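Local coordinates for probable ribosomal RNA small subunit methyltransferase (Thermus thermophilus, PDB 3DMH), which methylates the exocyclic N2 of a guanosine in 16S ribosomal RNA, with S-adenosylmethionine as the methyl donor, at residues A[22-27]-A[286-291]; A[51-56]-A[111-116]; A[75-80]-A[261-266]. One frame throughout, in Å; residues are numbered along the deposited sequence.

Two of the three contacts join the N-terminal part of the chain to the cofactor-binding part; the third stays within the N-terminal part. Interactions 1 and 3 are buried and about 7 Å apart between centres; both join N-terminal segments to loops of the C-terminal Rossmann-like sheet, at the ends of strands 283-286 and 257-262, that hold the cofactor. A salt bridge between Asp288 and Arg80 ties them together. Interaction 1 is a single charged pair, whereas interaction 3 is mostly backbone and carboxylate hydrogen bonding. Interaction 2, partly buried, joins an arginine to a neutral amide directly and through a water, with a sulfate held on the arginine side; Val56 packs on Ala27, and Gly55 on Ala78.

Interaction 1 (A[22-27]-A[286-291]); sequences FIKPGA and HSDVDE. With SAM (S-adenosylmethionine), chain D.
Asp288 OD2 is gripped by two cations: Lys24 NZ lies 2.8 Å from it, a salt bridge on the syn lone pair, and Arg80 of helix 76-84 makes a second. The other oxygen, Asp288 OD1, accepts from the adenine N6 of S-adenosylmethionine at 2.9 Å (N-H...O 154°) and from the hydroxyl of Tyr8. Each carboxylate oxygen thus has at least two partners, which should fix the rotation of the group; the two cations would probably favour its ionised form. Asp288 CG stands anti to its own N (chi1 178°), reaching toward the incoming lysine. The Lys24 chain bends twice near its end, at chi3 and chi4, bringing NZ back over its own turn to donate to Pro25 O at 2.8 Å, in the carbonyl plane; Lys24 NZ also bonds Tyr8 O. Replacing Lys24 with a methionine would probably leave Asp288 OD2 with Arg80 as its remaining cationic partner and Pro25 O without the ammonium that it accepts from. Next in the chain, Val289 N donates to adenine N1 at 2.9 Å (162°). An acidic side chain reading N6 beside a backbone N-H reading N1 is a common way of recognising adenine in Rossmann-fold, AdoMet-dependent methyltransferases.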
# COMPACT_ATOMS: atom_id res chain seq x y z
N PHE A 22 15.71 2.25 10.94
CA PHE A 22 15.13 0.90 10.83
C PHE A 22 14.48 0.68 9.48
O PHE A 22 13.76 1.54 8.97
CB PHE A 22 14.08 0.66 11.92
CG PHE A 22 14.69 0.47 13.30
CD1 PHE A 22 14.90 -0.82 13.79
CD2 PHE A 22 15.04 1.56 14.11
CE1 PHE A 22 15.41 -1.03 15.05
CE2 PHE A 22 15.59 1.35 15.39
CZ PHE A 22 15.77 0.04 15.85
N ILE A 23 14.71 -0.52 8.97
CA ILE A 23 14.05 -0.97 7.74
C ILE A 23 13.44 -2.35 7.99
O ILE A 23 13.77 -3.03 8.97
CB ILE A 23 15.02 -0.99 6.53
CG1 ILE A 23 16.06 -2.10 6.69
CG2 ILE A 23 15.66 0.43 6.32
CD1 ILE A 23 16.91 -2.32 5.44
N LYS A 24 12.57 -2.79 7.09
CA LYS A 24 12.05 -4.16 7.20
C LYS A 24 11.58 -4.59 5.82
O LYS A 24 11.30 -3.73 4.96
CB LYS A 24 10.89 -4.27 8.22
CG LYS A 24 9.58 -3.65 7.72
CD LYS A 24 8.39 -3.90 8.65
CE LYS A 24 8.11 -5.37 8.88
NZ LYS A 24 7.64 -6.10 7.64
N PRO A 25 11.44 -5.91 5.61
CA PRO A 25 10.83 -6.39 4.37
C PRO A 25 9.45 -5.75 4.18
O PRO A 25 8.70 -5.55 5.13
CB PRO A 25 10.74 -7.90 4.58
CG PRO A 25 11.90 -8.22 5.53
CD PRO A 25 11.84 -7.03 6.50
N GLY A 26 9.15 -5.37 2.94
CA GLY A 26 7.83 -4.80 2.63
C GLY A 26 7.65 -3.31 2.88
O GLY A 26 6.57 -2.74 2.64
N ALA A 27 8.69 -2.63 3.37
CA ALA A 27 8.66 -1.19 3.56
C ALA A 27 9.39 -0.44 2.42
O ALA A 27 10.56 -0.78 2.09
CB ALA A 27 9.27 -0.82 4.91
N HIS A 286 -5.93 -2.08 9.16
CA HIS A 286 -4.72 -1.51 8.60
C HIS A 286 -3.57 -2.26 9.27
O HIS A 286 -3.30 -2.10 10.45
CB HIS A 286 -4.69 -0.00 8.90
CG HIS A 286 -3.59 0.72 8.18
ND1 HIS A 286 -3.07 1.92 8.61
CD2 HIS A 286 -2.94 0.41 7.03
CE1 HIS A 286 -2.13 2.32 7.76
NE2 HIS A 286 -2.03 1.41 6.80
N SER A 287 -2.88 -3.08 8.48
CA SER A 287 -1.99 -4.09 9.03
C SER A 287 -0.91 -4.46 8.02
O SER A 287 -1.20 -4.58 6.82
CB SER A 287 -2.80 -5.35 9.29
OG SER A 287 -2.05 -6.35 9.98
N ASP A 288 0.31 -4.65 8.51
CA ASP A 288 1.39 -5.20 7.69
C ASP A 288 1.25 -6.72 7.82
O ASP A 288 1.56 -7.29 8.86
CB ASP A 288 2.74 -4.73 8.24
CG ASP A 288 3.94 -5.30 7.48
OD1 ASP A 288 3.73 -5.85 6.37
OD2 ASP A 288 5.07 -5.17 7.99
N VAL A 289 0.71 -7.35 6.78
CA VAL A 289 0.35 -8.78 6.79
C VAL A 289 -0.52 -9.01 8.05
O VAL A 289 -1.55 -8.34 8.21
CB VAL A 289 1.57 -9.75 6.64
CG1 VAL A 289 1.09 -11.14 6.24
CG2 VAL A 289 2.50 -9.26 5.52
N ASP A 290 -0.14 -9.92 8.94
CA ASP A 290 -0.97 -10.20 10.12
C ASP A 290 -0.55 -9.47 11.38
O ASP A 290 -0.93 -9.85 12.49
CB ASP A 290 -1.00 -11.71 10.40
CG ASP A 290 0.38 -12.29 10.67
OD1 ASP A 290 1.40 -11.69 10.27
OD2 ASP A 290 0.45 -13.37 11.29
N GLU A 291 0.23 -8.40 11.22
CA GLU A 291 0.75 -7.65 12.37
C GLU A 291 -0.35 -7.20 13.34
O GLU A 291 -0.14 -7.19 14.56
CB GLU A 291 1.54 -6.45 11.84
CG GLU A 291 1.94 -5.40 12.84
CD GLU A 291 1.19 -4.12 12.67
OE1 GLU A 291 0.56 -3.89 11.60
OE2 GLU A 291 1.24 -3.33 13.62
N SAM D . -7.70 -8.36 -2.54
CA SAM D . -7.80 -7.18 -3.47
C SAM D . -8.37 -7.64 -4.79
O SAM D . -8.42 -8.86 -4.97
OXT SAM D . -8.72 -6.80 -5.64
CB SAM D . -6.42 -6.56 -3.72
CG SAM D . -5.37 -7.49 -4.34
SD SAM D . -3.82 -6.60 -4.70
CE SAM D . -3.09 -7.67 -5.98
C5' SAM D . -2.72 -6.96 -3.30
C4' SAM D . -3.05 -6.13 -2.08
O4' SAM D . -2.04 -6.45 -1.13
C3' SAM D . -3.03 -4.61 -2.30
O3' SAM D . -4.25 -4.00 -1.89
C2' SAM D . -1.83 -4.15 -1.46
O2' SAM D . -1.92 -2.84 -0.94
C1' SAM D . -1.83 -5.25 -0.40
N9 SAM D . -0.57 -5.30 0.31
C8 SAM D . 0.71 -5.00 -0.15
N7 SAM D . 1.60 -5.22 0.85
C5 SAM D . 0.89 -5.64 1.95
C6 SAM D . 1.25 -5.97 3.27
N6 SAM D . 2.52 -5.89 3.68
N1 SAM D . 0.25 -6.36 4.13
C2 SAM D . -1.07 -6.42 3.73
N3 SAM D . -1.46 -6.05 2.45
C4 SAM D . -0.47 -5.68 1.60

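Interaction 2 (A[51-56]-A[111-116]); sequences DLNPGV and AGRGTA. With SO4 (sulfate ion), chain C.
Arg113 reaches across to Asn53 with its guanidinium, and its chain meets a sulfate on the way. Arg113 CB lies 3.9 Å from sulfate O2, and CG and CD also lie against that oxygen. With CG anti to the carbonyl carbon (chi1 -79°) and a bend at chi3, the chain runs past the anion, so that Arg113 NE donates to sulfate O2 at 2.9 Å. Arg113 NH2 donates to sulfate O1 at 3.0 Å, giving a two-pronged grip on two oxygens at the guanidinium edge. The same Arg113 NH2 also donates to Asn53 OD1 at 3.1 Å. This bond is more bent, and NH2 stands above the amide carbonyl plane, 48° out of it, although Asn53 OD1 lies near the guanidinium plane. The amide and guanidinium planes are 69° apart. A water joins the two groups again, donating to Asn53 OD1 at 2.9 Å and accepting from Arg113 NH1. Gly112 N holds a third sulfate oxygen, O3, at 2.9 Å. The sulfate probably came from the crystallisation liquor. At the other end, Asn53 ND2 is bonded to Ala108 O, while Asn53 N closes an Asx turn on Asp51 OD1. Asn53 sits in the loop after strand 48-51, its side chain against Leu107 of strand 102-108; Arg113 ends a 3-10 segment just before helix 115-128, whose N-cap is Gly114, and its side chain touches Thr74 in the loop ahead of helix 76-84.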
# COMPACT_ATOMS: atom_id res chain seq x y z
N ASP A 51 6.89 15.68 5.32
CA ASP A 51 7.21 14.66 4.30
C ASP A 51 5.94 13.91 3.95
O ASP A 51 5.34 13.28 4.82
CB ASP A 51 8.26 13.69 4.86
CG ASP A 51 8.80 12.74 3.82
OD1 ASP A 51 8.13 12.44 2.81
OD2 ASP A 51 9.93 12.24 4.06
N LEU A 52 5.51 13.99 2.69
CA LEU A 52 4.23 13.41 2.25
C LEU A 52 4.33 11.98 1.74
O LEU A 52 3.31 11.38 1.37
CB LEU A 52 3.57 14.30 1.18
CG LEU A 52 3.04 15.62 1.71
CD1 LEU A 52 2.50 16.44 0.53
CD2 LEU A 52 1.94 15.39 2.74
N ASN A 53 5.54 11.42 1.67
CA ASN A 53 5.71 10.04 1.18
C ASN A 53 7.01 9.50 1.73
O ASN A 53 7.95 9.25 0.98
CB ASN A 53 5.70 9.99 -0.36
CG ASN A 53 5.83 8.56 -0.90
OD1 ASN A 53 5.48 7.58 -0.22
ND2 ASN A 53 6.34 8.44 -2.12
N PRO A 54 7.08 9.38 3.07
CA PRO A 54 8.42 9.14 3.66
C PRO A 54 8.99 7.75 3.48
O PRO A 54 10.22 7.62 3.45
CB PRO A 54 8.21 9.39 5.15
CG PRO A 54 6.74 9.11 5.37
CD PRO A 54 6.04 9.55 4.09
N GLY A 55 8.16 6.72 3.37
CA GLY A 55 8.69 5.34 3.47
C GLY A 55 9.42 5.20 4.79
O GLY A 55 8.95 5.64 5.82
N VAL A 56 10.61 4.59 4.75
CA VAL A 56 11.41 4.42 5.97
C VAL A 56 12.06 5.74 6.46
O VAL A 56 12.68 5.78 7.54
CB VAL A 56 12.48 3.29 5.84
CG1 VAL A 56 11.80 1.93 5.57
CG2 VAL A 56 13.45 3.63 4.76
N ALA A 111 4.77 7.65 -7.94
CA ALA A 111 4.35 7.42 -9.33
C ALA A 111 3.68 6.07 -9.52
O ALA A 111 2.79 5.92 -10.37
CB ALA A 111 5.55 7.57 -10.25
N GLY A 112 4.12 5.08 -8.74
CA GLY A 112 3.58 3.72 -8.86
C GLY A 112 2.12 3.61 -8.49
O GLY A 112 1.44 2.66 -8.91
N ARG A 113 1.62 4.58 -7.73
CA ARG A 113 0.21 4.65 -7.38
C ARG A 113 -0.68 5.41 -8.39
O ARG A 113 -1.89 5.50 -8.22
CB ARG A 113 0.05 5.19 -5.95
CG ARG A 113 0.32 4.09 -4.90
CD ARG A 113 0.47 4.68 -3.53
NE ARG A 113 1.84 5.09 -3.26
CZ ARG A 113 2.30 5.53 -2.08
NH1 ARG A 113 1.50 5.61 -1.02
NH2 ARG A 113 3.56 5.85 -1.95
N GLY A 114 -0.07 5.93 -9.46
CA GLY A 114 -0.84 6.51 -10.58
C GLY A 114 -1.11 8.01 -10.53
O GLY A 114 -0.88 8.66 -9.51
N THR A 115 -1.60 8.54 -11.64
CA THR A 115 -1.78 9.98 -11.82
C THR A 115 -2.66 10.66 -10.77
O THR A 115 -2.29 11.73 -10.27
CB THR A 115 -2.35 10.28 -13.23
OG1 THR A 115 -1.42 9.80 -14.20
CG2 THR A 115 -2.58 11.78 -13.43
N ALA A 116 -3.80 10.05 -10.46
CA ALA A 116 -4.75 10.64 -9.51
C ALA A 116 -4.10 10.78 -8.13
O ALA A 116 -4.23 11.82 -7.48
CB ALA A 116 -6.01 9.79 -9.42
S SO4 C . 5.25 4.47 -5.11
O1 SO4 C . 5.66 5.33 -3.98
O2 SO4 C . 3.80 4.45 -5.26
O3 SO4 C . 5.82 5.01 -6.36
O4 SO4 C . 5.76 3.12 -4.86
O HOH W 1 3.07 6.71 1.16

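Interaction 3 (A[75-80]-A[261-266]); sequences SRAAFR and VEDDLA. With SAM (S-adenosylmethionine), chain D.
Asp263 OD2 takes a hydrogen bond from Ser75 OG at 2.7 Å, on the syn side but 20° out of the carboxylate plane. Its other oxygen, Asp263 OD1, receives Ala77 N at 2.8 Å on the syn lone pair, so the carboxylate faces the start of helix 76-84 with both oxygens engaged. A chi1 of -174° swings the Asp263 carboxylate up to that helix end, where the N-H groups of the first turn would probably stabilise its negative charge. The backbone adds a further bond: Arg76 N donates to Asp263 O at 2.9 Å in the carbonyl plane (N-H...O 160°), and His286 reaches the same oxygen. Ser75 is the N-cap of the helix, its OG accepting from Ala78 N at 3.1 Å while donating to Asp263. Ser75 and Asp264 form a single beta bridge. The partner segment leaves strand 257-262 with an acidic residue at its end, as is usual in Rossmann-fold methyltransferases: Glu262 OE1 and OE2 accept from ribose O3' and O2' of S-adenosylmethionine, the latter at 2.6 Å. Glu262 OE2 also accepts from Asp264 N through its anti lone pair, tying the ribose site to this turn. Further out, Asp263 CB packs on the adenine, 3.4 Å from its C6. Ala77 CB touches Asp263 OD1 at 3.7 Å, and the Arg76 side chain packs on His286 and Glu291.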
# COMPACT_ATOMS: atom_id res chain seq x y z
N SER A 75 1.53 3.47 4.53
CA SER A 75 1.93 2.08 4.71
C SER A 75 2.16 1.76 6.16
O SER A 75 2.99 2.38 6.83
CB SER A 75 3.20 1.81 3.90
OG SER A 75 3.87 0.61 4.35
N ARG A 76 1.47 0.73 6.64
CA ARG A 76 1.67 0.29 8.01
C ARG A 76 3.11 -0.16 8.24
O ARG A 76 3.71 0.21 9.25
CB ARG A 76 0.67 -0.81 8.40
CG ARG A 76 0.47 -0.85 9.90
CD ARG A 76 -0.59 0.20 10.31
NE ARG A 76 -0.70 0.31 11.76
CZ ARG A 76 -1.74 0.86 12.38
NH1 ARG A 76 -2.77 1.37 11.69
NH2 ARG A 76 -1.74 0.89 13.73
N ALA A 77 3.65 -0.96 7.31
CA ALA A 77 5.03 -1.43 7.41
C ALA A 77 6.00 -0.26 7.55
O ALA A 77 6.93 -0.30 8.39
CB ALA A 77 5.40 -2.29 6.19
N ALA A 78 5.80 0.79 6.75
CA ALA A 78 6.72 1.94 6.82
C ALA A 78 6.57 2.69 8.16
O ALA A 78 7.57 3.08 8.78
CB ALA A 78 6.50 2.87 5.63
N PHE A 79 5.33 2.86 8.64
CA PHE A 79 5.14 3.48 9.97
C PHE A 79 5.77 2.69 11.12
O PHE A 79 6.38 3.28 12.02
CB PHE A 79 3.66 3.77 10.15
CG PHE A 79 3.19 4.89 9.27
CD1 PHE A 79 3.80 6.12 9.38
N ARG A 80 5.78 1.36 11.03
CA ARG A 80 6.49 0.56 12.06
C ARG A 80 7.97 0.96 12.08
O ARG A 80 8.57 1.13 13.16
CB ARG A 80 6.41 -0.93 11.77
CG ARG A 80 5.03 -1.53 11.90
CD ARG A 80 4.99 -2.93 11.26
NE ARG A 80 5.33 -3.99 12.20
CZ ARG A 80 5.35 -5.30 11.94
NH1 ARG A 80 5.03 -5.80 10.73
NH2 ARG A 80 5.67 -6.16 12.93
N VAL A 261 -6.92 -7.74 6.02
CA VAL A 261 -5.69 -7.04 6.42
C VAL A 261 -5.11 -6.39 5.18
O VAL A 261 -5.08 -6.99 4.10
CB VAL A 261 -4.64 -7.94 7.11
CG1 VAL A 261 -5.15 -8.34 8.51
CG2 VAL A 261 -4.25 -9.19 6.31
N GLU A 262 -4.69 -5.14 5.35
CA GLU A 262 -4.27 -4.33 4.20
C GLU A 262 -3.25 -3.29 4.69
O GLU A 262 -3.53 -2.59 5.69
CB GLU A 262 -5.51 -3.65 3.60
CG GLU A 262 -5.24 -2.58 2.57
CD GLU A 262 -4.40 -3.08 1.41
OE1 GLU A 262 -4.84 -4.03 0.73
OE2 GLU A 262 -3.31 -2.51 1.20
N ASP A 263 -2.09 -3.21 4.04
CA ASP A 263 -1.02 -2.35 4.53
C ASP A 263 -1.25 -0.88 4.15
O ASP A 263 -0.65 -0.01 4.77
CB ASP A 263 0.30 -2.82 3.92
CG ASP A 263 1.50 -2.09 4.47
OD1 ASP A 263 1.78 -2.22 5.68
OD2 ASP A 263 2.22 -1.41 3.67
N ASP A 264 -2.04 -0.64 3.10
CA ASP A 264 -2.22 0.71 2.58
C ASP A 264 -3.47 1.39 3.15
O ASP A 264 -4.57 0.90 2.96
CB ASP A 264 -2.31 0.68 1.04
CG ASP A 264 -2.80 1.99 0.48
OD1 ASP A 264 -2.28 3.01 0.90
OD2 ASP A 264 -3.73 1.98 -0.38
N LEU A 265 -3.28 2.49 3.88
CA LEU A 265 -4.38 3.23 4.46
C LEU A 265 -5.47 3.62 3.47
O LEU A 265 -6.66 3.54 3.80
CB LEU A 265 -3.87 4.51 5.15
CG LEU A 265 -4.91 5.38 5.85
CD1 LEU A 265 -5.62 4.60 6.93
CD2 LEU A 265 -4.24 6.59 6.41
N ALA A 266 -5.08 4.07 2.28
CA ALA A 266 -6.10 4.49 1.28
C ALA A 266 -7.02 3.30 0.96
O ALA A 266 -8.24 3.44 0.82
CB ALA A 266 -5.43 5.04 0.03
N SAM D . -7.70 -8.36 -2.54
CA SAM D . -7.80 -7.18 -3.47
C SAM D . -8.37 -7.64 -4.79
O SAM D . -8.42 -8.86 -4.97
OXT SAM D . -8.72 -6.80 -5.64
CB SAM D . -6.42 -6.56 -3.72
CG SAM D . -5.37 -7.49 -4.34
SD SAM D . -3.82 -6.60 -4.70
CE SAM D . -3.09 -7.67 -5.98
C5' SAM D . -2.72 -6.96 -3.30
C4' SAM D . -3.05 -6.13 -2.08
O4' SAM D . -2.04 -6.45 -1.13
C3' SAM D . -3.03 -4.61 -2.30
O3' SAM D . -4.25 -4.00 -1.89
C2' SAM D . -1.83 -4.15 -1.46
O2' SAM D . -1.92 -2.84 -0.94
C1' SAM D . -1.83 -5.25 -0.40
N9 SAM D . -0.57 -5.30 0.31
C8 SAM D . 0.71 -5.00 -0.15
N7 SAM D . 1.60 -5.22 0.85
C5 SAM D . 0.89 -5.64 1.95
C6 SAM D . 1.25 -5.97 3.27
N6 SAM D . 2.52 -5.89 3.68
N1 SAM D . 0.25 -6.36 4.13
C2 SAM D . -1.07 -6.42 3.73
N3 SAM D . -1.46 -6.05 2.45
C4 SAM D . -0.47 -5.68 1.60